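Local coordinates for protein siroheme decarboxylase (Hydrogenobacter thermophilus, PDB 4CH7) that catalyses the decarboxylation of siroheme, probably by way of monodecarboxysiroheme, to didecarboxysiroheme during heme d1 biosynthesis, at residues 111-116 with 326-331; 107-110 with 115-118; 83-88 with 101-106. One frame throughout, in Å; residues are numbered along the deposited sequence.

Interaction 1 of 3, residues 111-116 with 326-331; sequences PEISEL and RWFKEL
Ile113 and Ser114 lie against the ring of Phe328, where the C-terminal helix 323-335 packs on an AsnC-like domain of ferredoxin-like (beta-alpha-beta-beta-alpha-beta) topology. The loop they belong to joins strand 103-109 to helix 116-126, and the closest CA atoms across the contact, those of Ile113 and Phe328, are 8.6 Å apart. The two backbones are therefore bridged by side chains, with no hydrogen bond crossing between them. Phe328 reaches the loop because its CG is trans to the backbone N (chi1 -171°), which extends the ring from the helix; its CD2, CE2 and CZ atoms make the contact. Ile113 CG2 and Ser114 CB both meet this CD2-CE2-CZ side of the ring obliquely. Ile113 works with its CG2 branch, which lies 3.7 Å from Phe328 CD2, and the two side chains pass each other running in opposite directions. Farther out on the ring, Ser114 CB sits 3.4 Å from Phe328 CZ, a tight van der Waals approach. The same ring also packs on Leu122, and Ile113 touches Phe324 and Glu325, one helical turn before Phe328; loop and helix 116-126 thus share the covering of this aromatic side chain. About 119 Å² is buried, both sides together, chiefly by carbon atoms. Although Ser114 OG comes within 3.5 Å of Phe328 CZ, it directs its hydrogen bond within the loop: OG donates to Glu115 O at 3.0 Å, approaching from 26° outside the carbonyl plane, right where Glu115 takes the N-cap position of helix 116-126.

Interaction 2 of 3, residues 107-110 with 115-118; sequences LAVP and ELED
The strand-to-helix connection of the AsnC-like, ferredoxin-like domain brings Leu116, in the first turn of helix 116-126, onto Leu107 and Val109 at the end of strand 103-109. Both strand residues direct their CB atoms at the helix, whereas Ala108 between them points to the other side of the sheet; this two-residue spacing matches the strand periodicity and places one helical residue against a pair of side chains. The closest CA atoms, those of Val109 and Leu116, stand 6.0 Å apart, so the helix starts close above the strand. Leu116 accounts for nearly half of the 159 Å² buried by both sides together. With chi1 at -177° its isopropyl end (CG, CD1, CD2) swings away from the backbone N and over the strand: CD1 lies 3.8 Å from Leu107 O, and CG faces Leu107 CD2 at 4.2 Å as the two leucine side chains run past each other in opposite directions. Val109 contributes CG2, which rests 4.1 Å from Leu116 CA and 4.3 Å from Leu116 CD1; the valine therefore supports the base of the leucine as well as its branch. Leu116 continues beyond this pair to Ala67 on strand 65-71 and Val134 on strand 132-139, while Leu107 also packs on Val119 and Met123 of the same helix. No hydrogen bond crosses the contact. Its separations are those of ordinary dispersion packing, which suggests that burial of Leu116, without directional bonds between the two segments, helps seat the start of the helix on the strand.

Interaction 3 of 3, residues 83-88 with 101-106; sequences NFVNAC and FNLWFT
Val85 places its CG1 methyl over one face of the Phe105 ring, 3.6 Å from the ring centroid and 17° off the ring normal, which meets the criteria for a CH-pi contact. The methyl is slightly offset toward the rim, with Phe105 CG nearest at 3.5 Å. The other branch, CG2, spans two partners: Leu103 CD2 at 3.9 Å and Phe105 CE1, also at 3.9 Å. Phe105 holds its CG between the backbone N and carbonyl carbon (chi1 60°), which sets the direction of the ring, and chi2 of -86° turns its face to Val85 CG1. Around this first shell, Phe71 meets the Phe105 ring edge-to-face, and Asn94 touches all three contacting side chains. Strand 103-109 is fixed in the sheet by backbone bonds of Leu103 to Phe71 and Phe105 to Ile69; Asn102 and Leu103 form a classic beta bulge opposite Phe71. Beside it, Trp104 NE1 donates to Phe101 O at 2.8 Å, in the plane of the indole. An alanine at Phe105 would probably leave Val85 CG1 without its aromatic face and open a gap between helix 75-87 and the strand. The contact packs helix 75-87 on strand 103-109 in the ferredoxin-like domain and is wholly apolar across the segments, which implies that dispersion and the weak CH-pi attraction probably help to set how the valine sits on the ring.

Overall arrangement
Interactions 2 and 3 lie along one strand of the AsnC-like domain, 103-109, and interaction 1 adds the C-terminal helix. The centres of interactions 2 and 3 are about 14 Å apart, and the two meet where Leu107 CD1 packs 3.8 Å from Cys88 SG. Interactions 1 and 2 overlap at Glu115 and Leu116, with centres about 8 Å apart. Helix 323-335 links interaction 1 to interaction 3, since Trp327 CZ2 lies 3.5 Å from Cys88 CB. Interaction 3 is the closest to the probable active-site residue His93: about 6 Å separates the side chains of Phe105 and His93, against about 10 Å for Leu107 in interaction 2. Interaction 1 is more peripheral packing.

Interaction 1 of 3, residues 111-116 with 326-331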
ATOM      1  N   PRO A 111       9.546  -7.071  10.621  1.00 63.21           N
ATOM      2  CA  PRO A 111      10.262  -8.323  10.891  1.00 66.19           C
ATOM      3  C   PRO A 111      10.775  -8.373  12.328  1.00 72.00           C
ATOM      4  O   PRO A 111      10.898  -7.325  12.959  1.00 68.20           O
ATOM      5  CB  PRO A 111      11.438  -8.261   9.914  1.00 64.24           C
ATOM      6  CG  PRO A 111      11.691  -6.794   9.724  1.00 64.21           C
ATOM      7  CD  PRO A 111      10.321  -6.166   9.748  1.00 63.92           C
ATOM      8  N   GLU A 112      11.058  -9.573  12.829  1.00 67.21           N
ATOM      9  CA  GLU A 112      11.579  -9.765  14.187  1.00 74.73           C
ATOM     10  C   GLU A 112      10.744  -9.144  15.313  1.00 79.18           C
ATOM     11  O   GLU A 112      11.280  -8.440  16.172  1.00 85.33           O
ATOM     12  CB  GLU A 112      13.028  -9.277  14.299  1.00 77.27           C
ATOM     13  CG  GLU A 112      14.073 -10.304  13.893  1.00 79.65           C
ATOM     14  CD  GLU A 112      14.606 -10.075  12.495  1.00 85.06           C
ATOM     15  OE1 GLU A 112      14.724  -8.900  12.085  1.00 87.83           O
ATOM     16  OE2 GLU A 112      14.908 -11.069  11.805  1.00 91.84           O
ATOM     17  N   ILE A 113       9.443  -9.412  15.311  1.00 74.58           N
ATOM     18  CA  ILE A 113       8.575  -9.028  16.419  1.00 76.91           C
ATOM     19  C   ILE A 113       7.592 -10.158  16.675  1.00 80.36           C
ATOM     20  O   ILE A 113       7.478 -10.667  17.794  1.00 72.64           O
ATOM     21  CB  ILE A 113       7.809  -7.719  16.131  1.00 75.18           C
ATOM     22  CG1 ILE A 113       8.737  -6.512  16.283  1.00 77.71           C
ATOM     23  CG2 ILE A 113       6.614  -7.575  17.066  1.00 73.21           C
ATOM     24  CD1 ILE A 113       8.032  -5.178  16.205  1.00 75.01           C
ATOM     25  N   SER A 114       6.896 -10.548  15.614  1.00 67.48           N
ATOM     26  CA  SER A 114       5.956 -11.654  15.643  1.00 63.55           C
ATOM     27  C   SER A 114       5.604 -12.000  14.212  1.00 60.94           C
ATOM     28  O   SER A 114       5.593 -11.125  13.342  1.00 65.24           O
ATOM     29  CB  SER A 114       4.686 -11.262  16.394  1.00 67.68           C
ATOM     30  OG  SER A 114       3.679 -12.245  16.241  1.00 61.39           O
ATOM     31  N   GLU A 115       5.336 -13.274  13.957  1.00 61.34           N
ATOM     32  CA  GLU A 115       4.845 -13.672  12.648  1.00 50.12           C
ATOM     33  C   GLU A 115       3.450 -13.094  12.476  1.00 53.59           C
ATOM     34  O   GLU A 115       2.719 -12.935  13.455  1.00 50.98           O
ATOM     35  CB  GLU A 115       4.820 -15.193  12.516  1.00 58.75           C
ATOM     36  CG  GLU A 115       6.194 -15.833  12.598  1.00 52.20           C
ATOM     37  CD  GLU A 115       6.133 -17.340  12.673  1.00 66.13           C
ATOM     38  OE1 GLU A 115       5.281 -17.937  11.985  1.00 72.34           O
ATOM     39  OE2 GLU A 115       6.938 -17.927  13.425  1.00 57.66           O
ATOM     40  N   LEU A 116       3.096 -12.768  11.237  1.00 45.28           N
ATOM     41  CA  LEU A 116       1.802 -12.170  10.928  1.00 47.99           C
ATOM     42  C   LEU A 116       0.647 -13.032  11.438  1.00 43.94           C
ATOM     43  O   LEU A 116      -0.316 -12.518  12.007  1.00 47.24           O
ATOM     44  CB  LEU A 116       1.682 -11.935   9.420  1.00 36.27           C
ATOM     45  CG  LEU A 116       0.422 -11.243   8.904  1.00 44.51           C
ATOM     46  CD1 LEU A 116       0.772 -10.205   7.854  1.00 46.96           C
ATOM     47  CD2 LEU A 116      -0.534 -12.261   8.330  1.00 46.95           C
ATOM     48  N   ARG A 326       5.212  -1.548  20.649  1.00 69.10           N
ATOM     49  CA  ARG A 326       4.568  -1.050  21.859  1.00 69.04           C
ATOM     50  C   ARG A 326       3.078  -1.382  21.862  1.00 70.82           C
ATOM     51  O   ARG A 326       2.524  -1.772  22.891  1.00 59.50           O
ATOM     52  CB  ARG A 326       4.786   0.458  21.996  1.00 70.39           C
ATOM     53  CG  ARG A 326       4.055   1.086  23.166  1.00 73.15           C
ATOM     54  CD  ARG A 326       4.481   2.530  23.383  1.00 77.73           C
ATOM     55  NE  ARG A 326       4.519   3.291  22.138  1.00 82.71           N
ATOM     56  CZ  ARG A 326       3.445   3.770  21.517  1.00 87.01           C
ATOM     57  NH1 ARG A 326       2.236   3.562  22.017  1.00 82.92           N
ATOM     58  NH2 ARG A 326       3.578   4.456  20.392  1.00 76.02           N
ATOM     59  N   TRP A 327       2.437  -1.235  20.706  1.00 62.67           N
ATOM     60  CA  TRP A 327       1.051  -1.652  20.554  1.00 55.56           C
ATOM     61  C   TRP A 327       0.923  -3.156  20.748  1.00 61.04           C
ATOM     62  O   TRP A 327      -0.050  -3.634  21.332  1.00 65.06           O
ATOM     63  CB  TRP A 327       0.511  -1.272  19.173  1.00 61.77           C
ATOM     64  CG  TRP A 327      -0.847  -1.851  18.906  1.00 59.47           C
ATOM     65  CD1 TRP A 327      -2.052  -1.298  19.233  1.00 62.77           C
ATOM     66  CD2 TRP A 327      -1.139  -3.101  18.268  1.00 53.90           C
ATOM     67  NE1 TRP A 327      -3.075  -2.128  18.834  1.00 57.77           N
ATOM     68  CE2 TRP A 327      -2.540  -3.241  18.240  1.00 64.97           C
ATOM     69  CE3 TRP A 327      -0.352  -4.115  17.717  1.00 62.21           C
ATOM     70  CZ2 TRP A 327      -3.168  -4.355  17.682  1.00 59.20           C
ATOM     71  CZ3 TRP A 327      -0.977  -5.218  17.164  1.00 61.03           C
ATOM     72  CH2 TRP A 327      -2.369  -5.330  17.153  1.00 61.86           C
ATOM     73  N   PHE A 328       1.910  -3.894  20.250  1.00 57.60           N
ATOM     74  CA  PHE A 328       1.882  -5.351  20.306  1.00 65.08           C
ATOM     75  C   PHE A 328       2.000  -5.885  21.733  1.00 64.63           C
ATOM     76  O   PHE A 328       1.261  -6.792  22.118  1.00 62.56           O
ATOM     77  CB  PHE A 328       2.978  -5.947  19.421  1.00 58.94           C
ATOM     78  CG  PHE A 328       2.877  -7.435  19.258  1.00 68.64           C
ATOM     79  CD1 PHE A 328       1.703  -8.013  18.789  1.00 65.30           C
ATOM     80  CD2 PHE A 328       3.951  -8.257  19.565  1.00 70.76           C
ATOM     81  CE1 PHE A 328       1.601  -9.384  18.636  1.00 64.23           C
ATOM     82  CE2 PHE A 328       3.856  -9.629  19.413  1.00 73.72           C
ATOM     83  CZ  PHE A 328       2.677 -10.193  18.948  1.00 71.68           C
ATOM     84  N   LYS A 329       2.932  -5.324  22.502  1.00 65.50           N
ATOM     85  CA  LYS A 329       3.115  -5.698  23.903  1.00 69.86           C
ATOM     86  C   LYS A 329       1.810  -5.536  24.669  1.00 73.15           C
ATOM     87  O   LYS A 329       1.434  -6.394  25.469  1.00 72.23           O
ATOM     88  CB  LYS A 329       4.180  -4.820  24.563  1.00 66.55           C
ATOM     89  CG  LYS A 329       5.511  -4.743  23.833  1.00 73.33           C
ATOM     90  CD  LYS A 329       6.286  -6.044  23.905  1.00 80.12           C
ATOM     91  CE  LYS A 329       7.714  -5.853  23.410  1.00 86.12           C
ATOM     92  NZ  LYS A 329       8.461  -4.864  24.237  1.00 84.09           N
ATOM     93  N   GLU A 330       1.125  -4.425  24.415  1.00 68.29           N
ATOM     94  CA  GLU A 330      -0.146  -4.127  25.064  1.00 66.43           C
ATOM     95  C   GLU A 330      -1.206  -5.179  24.759  1.00 68.34           C
ATOM     96  O   GLU A 330      -1.991  -5.543  25.634  1.00 75.30           O
ATOM     97  CB  GLU A 330      -0.643  -2.740  24.651  1.00 71.48           C
ATOM     98  CG  GLU A 330      -0.288  -1.652  25.644  1.00 74.90           C
ATOM     99  CD  GLU A 330      -0.902  -1.899  27.006  1.00 82.70           C
ATOM    100  OE1 GLU A 330      -2.146  -1.886  27.106  1.00 79.65           O
ATOM    101  OE2 GLU A 330      -0.142  -2.113  27.974  1.00 79.19           O
ATOM    102  N   LEU A 331      -1.226  -5.660  23.519  1.00 62.87           N
ATOM    103  CA  LEU A 331      -2.125  -6.745  23.135  1.00 60.19           C
ATOM    104  C   LEU A 331      -1.786  -8.013  23.913  1.00 68.97           C
ATOM    105  O   LEU A 331      -2.675  -8.708  24.409  1.00 61.82           O
ATOM    106  CB  LEU A 331      -2.047  -7.014  21.631  1.00 52.01           C
ATOM    107  CG  LEU A 331      -2.896  -8.181  21.126  1.00 54.27           C
ATOM    108  CD1 LEU A 331      -4.355  -7.947  21.458  1.00 60.15           C
ATOM    109  CD2 LEU A 331      -2.714  -8.390  19.630  1.00 57.92           C
TER

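Interaction 2 of 3, residues 107-110 with 115-118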
ATOM      1  N   LEU A 107      -3.000  -5.726   6.814  1.00 49.92           N
ATOM      2  CA  LEU A 107      -2.063  -5.734   7.930  1.00 46.81           C
ATOM      3  C   LEU A 107      -0.640  -5.889   7.430  1.00 48.21           C
ATOM      4  O   LEU A 107      -0.359  -6.756   6.604  1.00 52.10           O
ATOM      5  CB  LEU A 107      -2.391  -6.866   8.906  1.00 49.55           C
ATOM      6  CG  LEU A 107      -1.402  -7.088  10.054  1.00 53.07           C
ATOM      7  CD1 LEU A 107      -1.306  -5.848  10.923  1.00 53.99           C
ATOM      8  CD2 LEU A 107      -1.802  -8.293  10.885  1.00 43.63           C
ATOM      9  N   ALA A 108       0.252  -5.036   7.926  1.00 45.73           N
ATOM     10  CA  ALA A 108       1.678  -5.161   7.639  1.00 49.67           C
ATOM     11  C   ALA A 108       2.439  -5.291   8.950  1.00 51.66           C
ATOM     12  O   ALA A 108       2.273  -4.468   9.852  1.00 50.19           O
ATOM     13  CB  ALA A 108       2.172  -3.961   6.857  1.00 47.98           C
ATOM     14  N   VAL A 109       3.275  -6.320   9.057  1.00 51.06           N
ATOM     15  CA  VAL A 109       4.012  -6.579  10.289  1.00 50.79           C
ATOM     16  C   VAL A 109       5.518  -6.457  10.064  1.00 56.55           C
ATOM     17  O   VAL A 109       6.060  -7.076   9.148  1.00 57.81           O
ATOM     18  CB  VAL A 109       3.677  -7.977  10.860  1.00 46.39           C
ATOM     19  CG1 VAL A 109       4.563  -8.300  12.051  1.00 60.83           C
ATOM     20  CG2 VAL A 109       2.208  -8.053  11.253  1.00 45.01           C
ATOM     21  N   PRO A 110       6.196  -5.646  10.896  1.00 57.07           N
ATOM     22  CA  PRO A 110       7.657  -5.520  10.835  1.00 63.62           C
ATOM     23  C   PRO A 110       8.332  -6.849  11.152  1.00 69.70           C
ATOM     24  O   PRO A 110       7.746  -7.662  11.865  1.00 67.50           O
ATOM     25  CB  PRO A 110       7.967  -4.494  11.935  1.00 66.17           C
ATOM     26  CG  PRO A 110       6.782  -4.541  12.860  1.00 67.93           C
ATOM     27  CD  PRO A 110       5.611  -4.811  11.961  1.00 60.54           C
ATOM     28  N   GLU A 115       5.336 -13.274  13.957  1.00 61.34           N
ATOM     29  CA  GLU A 115       4.845 -13.672  12.648  1.00 50.12           C
ATOM     30  C   GLU A 115       3.450 -13.094  12.476  1.00 53.59           C
ATOM     31  O   GLU A 115       2.719 -12.935  13.455  1.00 50.98           O
ATOM     32  CB  GLU A 115       4.820 -15.193  12.516  1.00 58.75           C
ATOM     33  CG  GLU A 115       6.194 -15.833  12.598  1.00 52.20           C
ATOM     34  CD  GLU A 115       6.133 -17.340  12.673  1.00 66.13           C
ATOM     35  OE1 GLU A 115       5.281 -17.937  11.985  1.00 72.34           O
ATOM     36  OE2 GLU A 115       6.938 -17.927  13.425  1.00 57.66           O
ATOM     37  N   LEU A 116       3.096 -12.768  11.237  1.00 45.28           N
ATOM     38  CA  LEU A 116       1.802 -12.170  10.928  1.00 47.99           C
ATOM     39  C   LEU A 116       0.647 -13.032  11.438  1.00 43.94           C
ATOM     40  O   LEU A 116      -0.316 -12.518  12.007  1.00 47.24           O
ATOM     41  CB  LEU A 116       1.682 -11.935   9.420  1.00 36.27           C
ATOM     42  CG  LEU A 116       0.422 -11.243   8.904  1.00 44.51           C
ATOM     43  CD1 LEU A 116       0.772 -10.205   7.854  1.00 46.96           C
ATOM     44  CD2 LEU A 116      -0.534 -12.261   8.330  1.00 46.95           C
ATOM     45  N   GLU A 117       0.761 -14.344  11.236  1.00 42.33           N
ATOM     46  CA  GLU A 117      -0.257 -15.299  11.675  1.00 47.33           C
ATOM     47  C   GLU A 117      -0.485 -15.285  13.185  1.00 44.89           C
ATOM     48  O   GLU A 117      -1.604 -15.507  13.653  1.00 45.10           O
ATOM     49  CB  GLU A 117       0.118 -16.714  11.232  1.00 52.11           C
ATOM     50  CG  GLU A 117      -0.323 -17.070   9.820  1.00 56.27           C
ATOM     51  CD  GLU A 117       0.536 -16.437   8.740  1.00 48.60           C
ATOM     52  OE1 GLU A 117       1.530 -15.761   9.072  1.00 49.11           O
ATOM     53  OE2 GLU A 117       0.216 -16.626   7.550  1.00 54.86           O
ATOM     54  N   ASP A 118       0.581 -15.040  13.944  1.00 47.85           N
ATOM     55  CA  ASP A 118       0.473 -14.947  15.395  1.00 51.12           C
ATOM     56  C   ASP A 118      -0.251 -13.660  15.784  1.00 55.00           C
ATOM     57  O   ASP A 118      -1.135 -13.667  16.642  1.00 47.23           O
ATOM     58  CB  ASP A 118       1.858 -14.990  16.048  1.00 43.94           C
ATOM     59  CG  ASP A 118       2.526 -16.346  15.918  1.00 53.81           C
ATOM     60  OD1 ASP A 118       1.851 -17.370  16.149  1.00 54.39           O
ATOM     61  OD2 ASP A 118       3.730 -16.386  15.585  1.00 55.17           O
TER

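Interaction 3 of 3, residues 83-88 with 101-106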
ATOM      1  N   ASN A  83     -12.678  -0.481  15.557  1.00 60.94           N
ATOM      2  CA  ASN A  83     -11.843   0.488  16.256  1.00 65.83           C
ATOM      3  C   ASN A  83     -10.612  -0.164  16.886  1.00 67.53           C
ATOM      4  O   ASN A  83      -9.562   0.464  17.008  1.00 58.12           O
ATOM      5  CB  ASN A  83     -12.654   1.232  17.320  1.00 75.67           C
ATOM      6  CG  ASN A  83     -13.993   1.715  16.797  1.00 76.52           C
ATOM      7  OD1 ASN A  83     -14.059   2.551  15.897  1.00 81.12           O
ATOM      8  ND2 ASN A  83     -15.071   1.191  17.366  1.00 78.53           N
ATOM      9  N   PHE A  84     -10.750  -1.423  17.292  1.00 58.26           N
ATOM     10  CA  PHE A  84      -9.614  -2.188  17.796  1.00 60.31           C
ATOM     11  C   PHE A  84      -8.581  -2.374  16.687  1.00 58.82           C
ATOM     12  O   PHE A  84      -7.382  -2.200  16.904  1.00 57.63           O
ATOM     13  CB  PHE A  84     -10.066  -3.553  18.320  1.00 56.83           C
ATOM     14  CG  PHE A  84      -8.928  -4.465  18.686  1.00 59.77           C
ATOM     15  CD1 PHE A  84      -8.301  -4.354  19.919  1.00 57.78           C
ATOM     16  CD2 PHE A  84      -8.480  -5.431  17.795  1.00 60.27           C
ATOM     17  CE1 PHE A  84      -7.248  -5.190  20.260  1.00 61.03           C
ATOM     18  CE2 PHE A  84      -7.429  -6.272  18.127  1.00 59.31           C
ATOM     19  CZ  PHE A  84      -6.811  -6.150  19.362  1.00 57.16           C
ATOM     20  N   VAL A  85      -9.065  -2.732  15.501  1.00 59.28           N
ATOM     21  CA  VAL A  85      -8.211  -2.937  14.334  1.00 66.11           C
ATOM     22  C   VAL A  85      -7.448  -1.664  13.966  1.00 62.92           C
ATOM     23  O   VAL A  85      -6.235  -1.701  13.737  1.00 64.44           O
ATOM     24  CB  VAL A  85      -9.032  -3.412  13.120  1.00 57.62           C
ATOM     25  CG1 VAL A  85      -8.165  -3.471  11.876  1.00 59.16           C
ATOM     26  CG2 VAL A  85      -9.654  -4.768  13.398  1.00 57.78           C
ATOM     27  N   ASN A  86      -8.167  -0.544  13.921  1.00 64.81           N
ATOM     28  CA  ASN A  86      -7.581   0.752  13.589  1.00 63.40           C
ATOM     29  C   ASN A  86      -6.431   1.138  14.517  1.00 64.97           C
ATOM     30  O   ASN A  86      -5.497   1.823  14.107  1.00 71.93           O
ATOM     31  CB  ASN A  86      -8.655   1.843  13.615  1.00 71.99           C
ATOM     32  CG  ASN A  86      -9.779   1.583  12.629  1.00 68.89           C
ATOM     33  OD1 ASN A  86      -9.563   1.024  11.556  1.00 61.04           O
ATOM     34  ND2 ASN A  86     -10.989   1.995  12.988  1.00 72.87           N
ATOM     35  N   ALA A  87      -6.510   0.693  15.768  1.00 67.19           N
ATOM     36  CA  ALA A  87      -5.472   0.967  16.758  1.00 77.49           C
ATOM     37  C   ALA A  87      -4.115   0.392  16.353  1.00 65.40           C
ATOM     38  O   ALA A  87      -3.071   0.946  16.702  1.00 68.81           O
ATOM     39  CB  ALA A  87      -5.888   0.434  18.121  1.00 73.66           C
ATOM     40  N   CYS A  88      -4.135  -0.718  15.621  1.00 61.81           N
ATOM     41  CA  CYS A  88      -2.899  -1.332  15.152  1.00 67.85           C
ATOM     42  C   CYS A  88      -2.189  -0.447  14.136  1.00 61.94           C
ATOM     43  O   CYS A  88      -2.760  -0.100  13.101  1.00 65.32           O
ATOM     44  CB  CYS A  88      -3.169  -2.708  14.547  1.00 62.89           C
ATOM     45  SG  CYS A  88      -1.683  -3.546  13.960  1.00 57.62           S
ATOM     46  N   PHE A 101     -17.610 -12.687   5.781  1.00 67.18           N
ATOM     47  CA  PHE A 101     -16.532 -11.937   6.407  1.00 57.44           C
ATOM     48  C   PHE A 101     -16.780 -10.463   6.107  1.00 55.13           C
ATOM     49  O   PHE A 101     -16.591 -10.008   4.978  1.00 56.33           O
ATOM     50  CB  PHE A 101     -15.169 -12.386   5.876  1.00 58.40           C
ATOM     51  CG  PHE A 101     -14.827 -13.811   6.214  1.00 53.23           C
ATOM     52  CD1 PHE A 101     -14.215 -14.122   7.421  1.00 54.91           C
ATOM     53  CD2 PHE A 101     -15.114 -14.837   5.324  1.00 53.93           C
ATOM     54  CE1 PHE A 101     -13.897 -15.435   7.738  1.00 53.24           C
ATOM     55  CE2 PHE A 101     -14.799 -16.152   5.632  1.00 62.71           C
ATOM     56  CZ  PHE A 101     -14.189 -16.452   6.842  1.00 54.91           C
ATOM     57  N   ASN A 102     -17.222  -9.725   7.121  1.00 59.64           N
ATOM     58  CA  ASN A 102     -17.700  -8.357   6.936  1.00 59.91           C
ATOM     59  C   ASN A 102     -16.679  -7.284   7.307  1.00 54.07           C
ATOM     60  O   ASN A 102     -16.948  -6.090   7.155  1.00 50.85           O
ATOM     61  CB  ASN A 102     -18.983  -8.143   7.739  1.00 59.39           C
ATOM     62  CG  ASN A 102     -18.846  -8.602   9.176  1.00 63.49           C
ATOM     63  OD1 ASN A 102     -18.113  -9.546   9.466  1.00 61.64           O
ATOM     64  ND2 ASN A 102     -19.553  -7.940  10.084  1.00 54.12           N
ATOM     65  N   LEU A 103     -15.520  -7.700   7.808  1.00 46.33           N
ATOM     66  CA  LEU A 103     -14.463  -6.748   8.135  1.00 46.82           C
ATOM     67  C   LEU A 103     -13.151  -7.131   7.458  1.00 54.70           C
ATOM     68  O   LEU A 103     -12.567  -8.172   7.761  1.00 50.21           O
ATOM     69  CB  LEU A 103     -14.271  -6.631   9.650  1.00 52.53           C
ATOM     70  CG  LEU A 103     -13.387  -5.459  10.076  1.00 50.34           C
ATOM     71  CD1 LEU A 103     -14.105  -4.142   9.815  1.00 57.67           C
ATOM     72  CD2 LEU A 103     -12.975  -5.568  11.528  1.00 52.78           C
ATOM     73  N   TRP A 104     -12.693  -6.278   6.546  1.00 59.16           N
ATOM     74  CA  TRP A 104     -11.471  -6.528   5.797  1.00 54.54           C
ATOM     75  C   TRP A 104     -10.452  -5.426   6.030  1.00 57.25           C
ATOM     76  O   TRP A 104     -10.742  -4.246   5.816  1.00 50.34           O
ATOM     77  CB  TRP A 104     -11.782  -6.621   4.306  1.00 54.57           C
ATOM     78  CG  TRP A 104     -12.523  -7.863   3.934  1.00 51.87           C
ATOM     79  CD1 TRP A 104     -13.827  -8.155   4.204  1.00 52.70           C
ATOM     80  CD2 TRP A 104     -12.002  -8.985   3.210  1.00 44.39           C
ATOM     81  NE1 TRP A 104     -14.148  -9.394   3.698  1.00 49.45           N
ATOM     82  CE2 TRP A 104     -13.042  -9.922   3.082  1.00 46.24           C
ATOM     83  CE3 TRP A 104     -10.754  -9.286   2.659  1.00 43.75           C
ATOM     84  CZ2 TRP A 104     -12.869 -11.146   2.422  1.00 42.07           C
ATOM     85  CZ3 TRP A 104     -10.585 -10.496   2.006  1.00 45.81           C
ATOM     86  CH2 TRP A 104     -11.635 -11.409   1.891  1.00 40.32           C
ATOM     87  N   PHE A 105      -9.258  -5.812   6.466  1.00 52.49           N
ATOM     88  CA  PHE A 105      -8.182  -4.846   6.626  1.00 46.74           C
ATOM     89  C   PHE A 105      -6.848  -5.360   6.100  1.00 51.08           C
ATOM     90  O   PHE A 105      -6.622  -6.569   5.995  1.00 53.06           O
ATOM     91  CB  PHE A 105      -8.064  -4.368   8.081  1.00 49.72           C
ATOM     92  CG  PHE A 105      -7.775  -5.458   9.068  1.00 49.97           C
ATOM     93  CD1 PHE A 105      -8.808  -6.205   9.618  1.00 50.04           C
ATOM     94  CD2 PHE A 105      -6.473  -5.713   9.474  1.00 55.62           C
ATOM     95  CE1 PHE A 105      -8.546  -7.205  10.539  1.00 55.61           C
ATOM     96  CE2 PHE A 105      -6.200  -6.708  10.395  1.00 52.09           C
ATOM     97  CZ  PHE A 105      -7.239  -7.454  10.931  1.00 52.86           C
ATOM     98  N   THR A 106      -5.978  -4.423   5.746  1.00 50.43           N
ATOM     99  CA  THR A 106      -4.632  -4.756   5.311  1.00 51.33           C
ATOM    100  C   THR A 106      -3.690  -4.635   6.498  1.00 55.16           C
ATOM    101  O   THR A 106      -3.607  -3.579   7.128  1.00 53.04           O
ATOM    102  CB  THR A 106      -4.157  -3.832   4.178  1.00 49.15           C
ATOM    103  OG1 THR A 106      -4.995  -4.015   3.028  1.00 55.85           O
ATOM    104  CG2 THR A 106      -2.713  -4.141   3.807  1.00 62.80           C
TER